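Local coordinates for lysosome-associated membrane glycoprotein 3 (Homo sapiens, PDB 4AKM) that serves as a lysosomal membrane glycoprotein in the unfolded protein response and in fusion of lysosomes with autophagosomes, represented here by its membrane-proximal luminal domain, at residues 88-91 against 96-99; 121-126 against 131-136; 26-31 against 35-40. One frame throughout, in Å; residues are numbered along the deposited sequence.

Interaction 1: 88-91 against 96-99; sequences YLTV and TVYQ. Unlike the reference sequence in segment 96-99: V97 (reference Ile).
Y88 meets two residues of the partner strand, V97 and Q99, at a slant. Its ring slants across the Q99 amide, with the two planes 71° apart, and CE2 of Y88 comes 3.8 Å from NE2 of Q99. The phenol end reaches V97, where OH of Y88 lies 3.8 Å from the methyl CG1. The ring gets there because CG of Y88 is anti to the backbone N (chi1 -176°). Y88 also meets the ring of F68, the planes nearly parallel, and the two residues share backbone hydrogen bonds.

L89 is the hydrogen-bonded partner of Y98. L89 N donates to Y98 O at 2.9 Å, and Y98 N returns a bond to L89 O at 2.8 Å. The L89 side chain is buried and turns to the sheet face that Y98 also uses, where it meets V27 and F40.

T90 shares the opposite face with V97. Their side chains run side by side, and CG1 of V97 touches both branches of T90. The hydroxyl OG1 of T90 has its polar partner in the carbonyl of G66.

V91 donates from N to T96 O at 2.8 Å, in an almost straight bond (179°). The return bond from T96 N to V91 O is weak. The methyl CG2 of V91 sits 3.8 Å from CE2 of Y98, at the edge of that ring. T96 lays its own CG2 over one face of the same ring, toward the rim.

The two segments form the loop end of an antiparallel beta hairpin. Strands 80-90 and 97-110 make up this hairpin, which closes one side of the five-stranded sheet in the LAMP luminal domain, a beta-prism fold.

Interaction 2: 121-126 against 131-136; sequences EQSLQL and QVKTTD
Q131, V132 and K133 have the most surface buried here, and they meet segment 121-126 on both faces of the sheet. Q131 extends its side chain along the face it shares with S123 and Q125. Its amide NE2 donates to OG of S123 at 2.9 Å. The bond is bent (133°), and the hydroxyl oxygen lies 30° out of the amide plane. CG of Q131 rests 3.4 Å from the L124 carbonyl O. The amide reaches S123 because CG of Q131 is anti to the backbone N (chi1 -168°) and the chain beyond is straight.

K133 lies on the same face. Its CG lies 3.7 Å from CB of S123. Farther out, its methylenes slant past the carboxylate of E121, with CE of K133 3.7 Å from OE2 of E121. NZ of K133 is 4.3 Å from that OE2, too far for a salt bridge, though the opposite charges probably still attract.

V132 points to the other face, with L124. It forms a hydrogen-bonded pair with L124, through V132 N to L124 O and L124 N to V132 O, both 2.9 Å. Its methyl CG1 is the apolar contact point. It sits 3.7 Å from CD2 of L126 and also touches CB of L124. Q122 and T134 repeat the paired backbone bonds farther along.

Strand 130-135 runs between 122-125 and 14-27 in one antiparallel sheet. Q131, K133 and T135 make backbone hydrogen bonds to I26, Q24 and G22 of strand 14-27. The inner face packs on neighbouring strands: V132 on I23 and L25, L124 and L126 on V85 of strand 80-90, and T134 on F108 of strand 97-110.

Interaction 3: 26-31 against 35-40; sequences IVQDKE and SPRRYF
D29 and R38 form a salt bridge, in which OD2 of D29 lies 3.0 Å from NE of R38. The same oxygen also meets NH2 of R38. Both hydrogen bonds are weak, consistent with carboxylate and guanidinium planes 58° apart; OD1 of D29 lies over one face of the guanidinium. A bend at chi3 (-59°) turns the R38 head group back to D29. NH1 of R38 is held by the carbonyl of D93.

The backbones are joined at V27 and R38. V27 N donates to R38 O and R38 N to V27 O, each at 2.9 Å.

The remaining contacts are packing. I26 and Y39 share the other face of the sheet and lie alongside each other, with CG1 of I26 3.5 Å from CE2 of the Y39 ring. CG2 of I26 meets NE of R37 at 3.5 Å. NH2 of R37 makes a weak hydrogen bond to OH of Y39. Q28 runs beside the R37 chain, and its OE1 is 3.5 Å from CD of R37. Nearer the turn, CG of K30 packs on CB of S35 at 3.6 Å.

Strands 14-27 and 38-41 make a beta hairpin here, with 38-41 as an edge strand of the seven-stranded antiparallel sheet of the beta-prism domain.

Overall arrangement
Interactions 2 and 3 belong to one sheet. Strands 130-135 and 14-27 are neighbours in it, and Q131 O lies 2.9 Å from I26 N, a probable hydrogen bond. CD of K133 also packs on CD1 of I26. Interaction 1 belongs to the five-stranded sheet and packs against interaction 3, their centres about 12 Å apart. There CD2 of L89 lies 3.7 Å from CG1 of V27, and OH of Y98 is 3.3 Å from OD1 of D29. Interactions 1 and 2 do not touch; their nearest atoms are about 6 Å apart. The side chain of Y88 lies about 7 Å from the N-acetylglucosamine attached to N70.

Interaction 1: 88-91 against 96-99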
loop_
_atom_site.group_PDB
_atom_site.type_symbol
_atom_site.label_atom_id
_atom_site.label_comp_id
_atom_site.label_asym_id
_atom_site.label_seq_id
_atom_site.Cartn_x
_atom_site.Cartn_y
_atom_site.Cartn_z
ATOM N N TYR A 88 0.272 -9.939 4.856
ATOM C CA TYR A 88 0.664 -11.157 5.529
ATOM C C TYR A 88 1.573 -10.724 6.665
ATOM O O TYR A 88 2.516 -9.959 6.450
ATOM C CB TYR A 88 1.420 -12.020 4.529
ATOM C CG TYR A 88 1.859 -13.397 4.970
ATOM C CD1 TYR A 88 3.001 -13.572 5.743
ATOM C CD2 TYR A 88 1.164 -14.528 4.562
ATOM C CE1 TYR A 88 3.422 -14.830 6.126
ATOM C CE2 TYR A 88 1.581 -15.797 4.938
ATOM C CZ TYR A 88 2.711 -15.940 5.720
ATOM O OH TYR A 88 3.133 -17.196 6.099
ATOM N N LEU A 89 1.285 -11.204 7.870
ATOM C CA LEU A 89 2.012 -10.775 9.056
ATOM C C LEU A 89 2.185 -11.912 10.051
ATOM O O LEU A 89 1.216 -12.547 10.432
ATOM C CB LEU A 89 1.272 -9.620 9.737
ATOM C CG LEU A 89 1.961 -9.066 10.979
ATOM C CD1 LEU A 89 3.322 -8.510 10.604
ATOM C CD2 LEU A 89 1.108 -8.009 11.646
ATOM N N THR A 90 3.418 -12.159 10.480
ATOM C CA THR A 90 3.682 -13.170 11.501
ATOM C C THR A 90 3.868 -12.528 12.871
ATOM O O THR A 90 4.607 -11.554 13.008
ATOM C CB THR A 90 4.948 -13.987 11.172
ATOM O OG1 THR A 90 4.915 -14.406 9.803
ATOM C CG2 THR A 90 5.040 -15.214 12.064
ATOM N N VAL A 91 3.193 -13.065 13.882
ATOM C CA VAL A 91 3.485 -12.688 15.266
ATOM C C VAL A 91 4.150 -13.866 15.986
ATOM O O VAL A 91 3.762 -15.020 15.795
ATOM C CB VAL A 91 2.231 -12.187 16.033
ATOM C CG1 VAL A 91 1.611 -11.001 15.321
ATOM C CG2 VAL A 91 1.210 -13.295 16.202
ATOM N N THR A 96 1.115 -16.824 15.501
ATOM C CA THR A 96 0.117 -16.766 14.445
ATOM C C THR A 96 0.582 -15.958 13.236
ATOM O O THR A 96 1.226 -14.922 13.384
ATOM C CB THR A 96 -1.202 -16.168 14.981
ATOM O OG1 THR A 96 -1.575 -16.839 16.191
ATOM C CG2 THR A 96 -2.326 -16.302 13.954
ATOM N N VAL A 97 0.275 -16.457 12.042
ATOM C CA VAL A 97 0.280 -15.611 10.860
ATOM C C VAL A 97 -1.143 -15.124 10.574
ATOM O O VAL A 97 -2.085 -15.915 10.499
ATOM C CB VAL A 97 0.894 -16.302 9.612
ATOM C CG1 VAL A 97 2.390 -16.491 9.792
ATOM C CG2 VAL A 97 0.207 -17.630 9.313
ATOM N N TYR A 98 -1.295 -13.811 10.462
ATOM C CA TYR A 98 -2.547 -13.192 10.069
ATOM C C TYR A 98 -2.406 -12.716 8.638
ATOM O O TYR A 98 -1.355 -12.221 8.245
ATOM C CB TYR A 98 -2.863 -12.003 10.974
ATOM C CG TYR A 98 -3.081 -12.375 12.421
ATOM C CD1 TYR A 98 -4.345 -12.723 12.885
ATOM C CD2 TYR A 98 -2.026 -12.376 13.324
ATOM C CE1 TYR A 98 -4.550 -13.063 14.208
ATOM C CE2 TYR A 98 -2.222 -12.712 14.646
ATOM C CZ TYR A 98 -3.486 -13.056 15.085
ATOM O OH TYR A 98 -3.690 -13.395 16.405
ATOM N N GLN A 99 -3.458 -12.857 7.852
ATOM C CA GLN A 99 -3.388 -12.366 6.490
ATOM C C GLN A 99 -4.752 -12.056 5.906
ATOM O O GLN A 99 -5.786 -12.432 6.458
ATOM C CB GLN A 99 -2.629 -13.340 5.594
ATOM C CG GLN A 99 -3.171 -14.742 5.586
ATOM C CD GLN A 99 -2.568 -15.554 4.472
ATOM O OE1 GLN A 99 -2.517 -15.105 3.327
ATOM N NE2 GLN A 99 -2.085 -16.749 4.798
#

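Interaction 2: 121-126 against 131-136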
loop_
_atom_site.group_PDB
_atom_site.type_symbol
_atom_site.label_atom_id
_atom_site.label_comp_id
_atom_site.label_asym_id
_atom_site.label_seq_id
_atom_site.Cartn_x
_atom_site.Cartn_y
_atom_site.Cartn_z
ATOM N N GLU A 121 -4.746 9.857 7.637
ATOM C CA GLU A 121 -4.778 8.413 7.842
ATOM C C GLU A 121 -5.883 7.714 7.063
ATOM O O GLU A 121 -7.067 8.006 7.252
ATOM C CB GLU A 121 -4.950 8.085 9.319
ATOM C CG GLU A 121 -5.289 6.630 9.558
ATOM C CD GLU A 121 -5.700 6.343 10.983
ATOM O OE1 GLU A 121 -4.842 6.459 11.884
ATOM O OE2 GLU A 121 -6.884 5.997 11.196
ATOM N N GLN A 122 -5.489 6.779 6.198
ATOM C CA GLN A 122 -6.447 5.962 5.461
ATOM C C GLN A 122 -6.432 4.534 5.983
ATOM O O GLN A 122 -5.413 4.048 6.463
ATOM C CB GLN A 122 -6.166 5.993 3.957
ATOM C CG GLN A 122 -6.363 7.360 3.315
ATOM C CD GLN A 122 -7.761 7.923 3.528
ATOM O OE1 GLN A 122 -8.020 8.626 4.510
ATOM N NE2 GLN A 122 -8.669 7.620 2.603
ATOM N N SER A 123 -7.569 3.861 5.873
ATOM C CA SER A 123 -7.750 2.573 6.518
ATOM C C SER A 123 -8.526 1.592 5.658
ATOM O O SER A 123 -9.415 1.978 4.896
ATOM C CB SER A 123 -8.480 2.760 7.845
ATOM O OG SER A 123 -9.133 1.566 8.233
ATOM N N LEU A 124 -8.195 0.315 5.804
ATOM C CA LEU A 124 -8.881 -0.734 5.069
ATOM C C LEU A 124 -8.883 -2.039 5.860
ATOM O O LEU A 124 -7.828 -2.507 6.296
ATOM C CB LEU A 124 -8.196 -0.947 3.727
ATOM C CG LEU A 124 -8.984 -1.807 2.749
ATOM C CD1 LEU A 124 -10.273 -1.092 2.386
ATOM C CD2 LEU A 124 -8.147 -2.113 1.516
ATOM N N GLN A 125 -10.062 -2.622 6.063
ATOM C CA GLN A 125 -10.133 -3.952 6.663
ATOM C C GLN A 125 -9.823 -4.992 5.596
ATOM O O GLN A 125 -10.538 -5.095 4.599
ATOM C CB GLN A 125 -11.503 -4.218 7.294
ATOM C CG GLN A 125 -11.673 -3.658 8.697
ATOM C CD GLN A 125 -11.301 -4.645 9.793
ATOM O OE1 GLN A 125 -10.537 -5.584 9.575
ATOM N NE2 GLN A 125 -11.851 -4.434 10.984
ATOM N N LEU A 126 -8.750 -5.749 5.802
ATOM C CA LEU A 126 -8.327 -6.760 4.833
ATOM C C LEU A 126 -9.018 -8.094 5.092
ATOM O O LEU A 126 -9.590 -8.696 4.185
ATOM C CB LEU A 126 -6.807 -6.918 4.850
ATOM C CG LEU A 126 -6.033 -5.630 4.564
ATOM C CD1 LEU A 126 -4.553 -5.909 4.455
ATOM C CD2 LEU A 126 -6.551 -4.937 3.306
ATOM N N GLN A 131 -6.136 -5.412 9.498
ATOM C CA GLN A 131 -6.454 -4.104 8.970
ATOM C C GLN A 131 -5.153 -3.441 8.550
ATOM O O GLN A 131 -4.119 -3.649 9.173
ATOM C CB GLN A 131 -7.130 -3.286 10.066
ATOM C CG GLN A 131 -7.771 -2.008 9.610
ATOM C CD GLN A 131 -8.468 -1.298 10.747
ATOM O OE1 GLN A 131 -8.223 -1.590 11.923
ATOM N NE2 GLN A 131 -9.350 -0.364 10.409
ATOM N N VAL A 132 -5.192 -2.661 7.480
ATOM C CA VAL A 132 -4.030 -1.875 7.099
ATOM C C VAL A 132 -4.372 -0.383 7.165
ATOM O O VAL A 132 -5.484 0.020 6.825
ATOM C CB VAL A 132 -3.475 -2.292 5.707
ATOM C CG1 VAL A 132 -4.518 -2.110 4.622
ATOM C CG2 VAL A 132 -2.207 -1.526 5.374
ATOM N N LYS A 133 -3.425 0.420 7.645
ATOM C CA LYS A 133 -3.571 1.871 7.665
ATOM C C LYS A 133 -2.404 2.567 6.970
ATOM O O LYS A 133 -1.243 2.235 7.204
ATOM C CB LYS A 133 -3.735 2.392 9.097
ATOM C CG LYS A 133 -5.186 2.693 9.465
ATOM C CD LYS A 133 -5.445 2.571 10.959
ATOM C CE LYS A 133 -6.931 2.320 11.235
ATOM N NZ LYS A 133 -7.218 1.982 12.666
ATOM N N THR A 134 -2.721 3.523 6.103
ATOM C CA THR A 134 -1.694 4.302 5.422
ATOM C C THR A 134 -1.682 5.731 5.928
ATOM O O THR A 134 -2.680 6.232 6.438
ATOM C CB THR A 134 -1.897 4.332 3.896
ATOM O OG1 THR A 134 -2.990 5.201 3.566
ATOM C CG2 THR A 134 -2.170 2.938 3.369
ATOM N N THR A 135 -0.546 6.392 5.760
ATOM C CA THR A 135 -0.387 7.754 6.243
ATOM C C THR A 135 0.675 8.437 5.396
ATOM O O THR A 135 1.498 7.762 4.801
ATOM C CB THR A 135 0.043 7.749 7.723
ATOM O OG1 THR A 135 0.156 9.093 8.195
ATOM C CG2 THR A 135 1.379 7.081 7.886
ATOM N N ASP A 136 0.653 9.765 5.317
ATOM C CA ASP A 136 1.696 10.503 4.588
ATOM C C ASP A 136 1.877 10.030 3.148
ATOM O O ASP A 136 2.983 10.025 2.611
ATOM C CB ASP A 136 3.023 10.432 5.338
ATOM C CG ASP A 136 3.023 11.285 6.583
ATOM O OD1 ASP A 136 2.736 12.492 6.461
ATOM O OD2 ASP A 136 3.283 10.749 7.679
#

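Interaction 3: 26-31 against 35-40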
loop_
_atom_site.group_PDB
_atom_site.type_symbol
_atom_site.label_atom_id
_atom_site.label_comp_id
_atom_site.label_asym_id
_atom_site.label_seq_id
_atom_site.Cartn_x
_atom_site.Cartn_y
_atom_site.Cartn_z
ATOM N N ILE A 26 -2.808 -3.510 11.718
ATOM C CA ILE A 26 -3.503 -3.692 12.982
ATOM C C ILE A 26 -4.162 -5.067 13.012
ATOM O O ILE A 26 -5.033 -5.349 12.186
ATOM C CB ILE A 26 -4.600 -2.610 13.203
ATOM C CG1 ILE A 26 -3.985 -1.226 13.438
ATOM C CG2 ILE A 26 -5.501 -2.989 14.373
ATOM C CD1 ILE A 26 -3.716 -0.435 12.180
ATOM N N VAL A 27 -3.748 -5.920 13.951
ATOM C CA VAL A 27 -4.416 -7.214 14.120
ATOM C C VAL A 27 -5.236 -7.294 15.407
ATOM O O VAL A 27 -4.798 -6.866 16.473
ATOM C CB VAL A 27 -3.460 -8.449 13.972
ATOM C CG1 VAL A 27 -2.253 -8.107 13.109
ATOM C CG2 VAL A 27 -3.017 -8.990 15.328
ATOM N N GLN A 28 -6.445 -7.830 15.282
ATOM C CA GLN A 28 -7.365 -7.945 16.407
ATOM C C GLN A 28 -7.234 -9.302 17.091
ATOM O O GLN A 28 -7.929 -10.253 16.733
ATOM C CB GLN A 28 -8.800 -7.736 15.931
ATOM C CG GLN A 28 -9.624 -6.838 16.832
ATOM C CD GLN A 28 -10.678 -6.065 16.068
ATOM O OE1 GLN A 28 -10.796 -4.843 16.206
ATOM N NE2 GLN A 28 -11.454 -6.776 15.252
ATOM N N ASP A 29 -6.346 -9.375 18.079
ATOM C CA ASP A 29 -6.083 -10.610 18.816
ATOM C C ASP A 29 -7.340 -11.171 19.458
ATOM O O ASP A 29 -7.632 -12.359 19.337
ATOM C CB ASP A 29 -5.054 -10.354 19.920
ATOM C CG ASP A 29 -3.675 -10.079 19.376
ATOM O OD1 ASP A 29 -3.271 -10.777 18.423
ATOM O OD2 ASP A 29 -2.998 -9.167 19.901
ATOM N N LYS A 30 -8.074 -10.302 20.142
ATOM C CA LYS A 30 -9.204 -10.720 20.957
ATOM C C LYS A 30 -10.513 -10.610 20.186
ATOM O O LYS A 30 -10.665 -9.744 19.323
ATOM C CB LYS A 30 -9.266 -9.880 22.233
ATOM C CG LYS A 30 -7.916 -9.314 22.673
ATOM C CD LYS A 30 -6.959 -10.387 23.183
ATOM C CE LYS A 30 -5.610 -9.775 23.559
ATOM N NZ LYS A 30 -4.627 -10.784 24.053
ATOM N N GLU A 31 -11.456 -11.495 20.500
ATOM C CA GLU A 31 -12.745 -11.522 19.815
ATOM C C GLU A 31 -13.558 -10.287 20.194
ATOM O O GLU A 31 -14.429 -9.840 19.441
ATOM C CB GLU A 31 -13.510 -12.804 20.162
ATOM C CG GLU A 31 -12.633 -14.054 20.274
ATOM C CD GLU A 31 -11.943 -14.425 18.966
ATOM O OE1 GLU A 31 -12.634 -14.914 18.046
ATOM O OE2 GLU A 31 -10.709 -14.236 18.859
ATOM N N SER A 35 -11.321 -4.648 22.974
ATOM C CA SER A 35 -10.049 -5.053 23.557
ATOM C C SER A 35 -8.886 -4.562 22.702
ATOM O O SER A 35 -9.056 -4.341 21.500
ATOM C CB SER A 35 -10.001 -6.574 23.725
ATOM O OG SER A 35 -10.676 -6.978 24.907
ATOM N N PRO A 36 -7.708 -4.378 23.324
ATOM C CA PRO A 36 -6.510 -3.898 22.628
ATOM C C PRO A 36 -6.154 -4.732 21.401
ATOM O O PRO A 36 -6.509 -5.910 21.276
ATOM C CB PRO A 36 -5.415 -4.028 23.689
ATOM C CG PRO A 36 -6.127 -3.881 24.969
ATOM C CD PRO A 36 -7.466 -4.543 24.769
ATOM N N ARG A 37 -5.439 -4.095 20.488
ATOM C CA ARG A 37 -5.047 -4.728 19.251
ATOM C C ARG A 37 -3.533 -4.683 19.121
ATOM O O ARG A 37 -2.873 -3.871 19.770
ATOM C CB ARG A 37 -5.714 -4.015 18.077
ATOM C CG ARG A 37 -7.155 -4.442 17.841
ATOM C CD ARG A 37 -8.104 -3.256 17.790
ATOM N NE ARG A 37 -7.488 -2.091 17.159
ATOM C CZ ARG A 37 -8.146 -0.998 16.775
ATOM N NH1 ARG A 37 -9.460 -0.912 16.943
ATOM N NH2 ARG A 37 -7.486 0.009 16.210
ATOM N N ARG A 38 -2.979 -5.574 18.307
ATOM C CA ARG A 38 -1.547 -5.577 18.052
ATOM C C ARG A 38 -1.236 -4.635 16.889
ATOM O O ARG A 38 -1.836 -4.726 15.819
ATOM C CB ARG A 38 -1.053 -7.000 17.769
ATOM C CG ARG A 38 0.423 -7.225 18.084
ATOM C CD ARG A 38 0.740 -8.710 18.249
ATOM N NE ARG A 38 -0.052 -9.325 19.316
ATOM C CZ ARG A 38 0.060 -10.594 19.706
ATOM N NH1 ARG A 38 0.939 -11.401 19.122
ATOM N NH2 ARG A 38 -0.708 -11.059 20.686
ATOM N N TYR A 39 -0.316 -3.709 17.116
ATOM C CA TYR A 39 0.095 -2.780 16.077
ATOM C C TYR A 39 1.448 -3.187 15.504
ATOM O O TYR A 39 2.323 -3.662 16.228
ATOM C CB TYR A 39 0.147 -1.353 16.630
ATOM C CG TYR A 39 -1.222 -0.749 16.899
ATOM C CD1 TYR A 39 -1.946 -1.078 18.043
ATOM C CD2 TYR A 39 -1.795 0.142 16.000
ATOM C CE1 TYR A 39 -3.198 -0.530 18.281
ATOM C CE2 TYR A 39 -3.041 0.694 16.231
ATOM C CZ TYR A 39 -3.740 0.355 17.370
ATOM O OH TYR A 39 -4.984 0.910 17.594
ATOM N N PHE A 40 1.610 -3.032 14.197
ATOM C CA PHE A 40 2.909 -3.256 13.580
ATOM C C PHE A 40 3.253 -2.200 12.541
ATOM O O PHE A 40 2.608 -2.107 11.503
ATOM C CB PHE A 40 3.015 -4.632 12.928
ATOM C CG PHE A 40 4.293 -4.813 12.170
ATOM C CD1 PHE A 40 5.481 -5.054 12.846
ATOM C CD2 PHE A 40 4.324 -4.692 10.786
ATOM C CE1 PHE A 40 6.672 -5.197 12.156
ATOM C CE2 PHE A 40 5.514 -4.835 10.084
ATOM C CZ PHE A 40 6.689 -5.089 10.769
#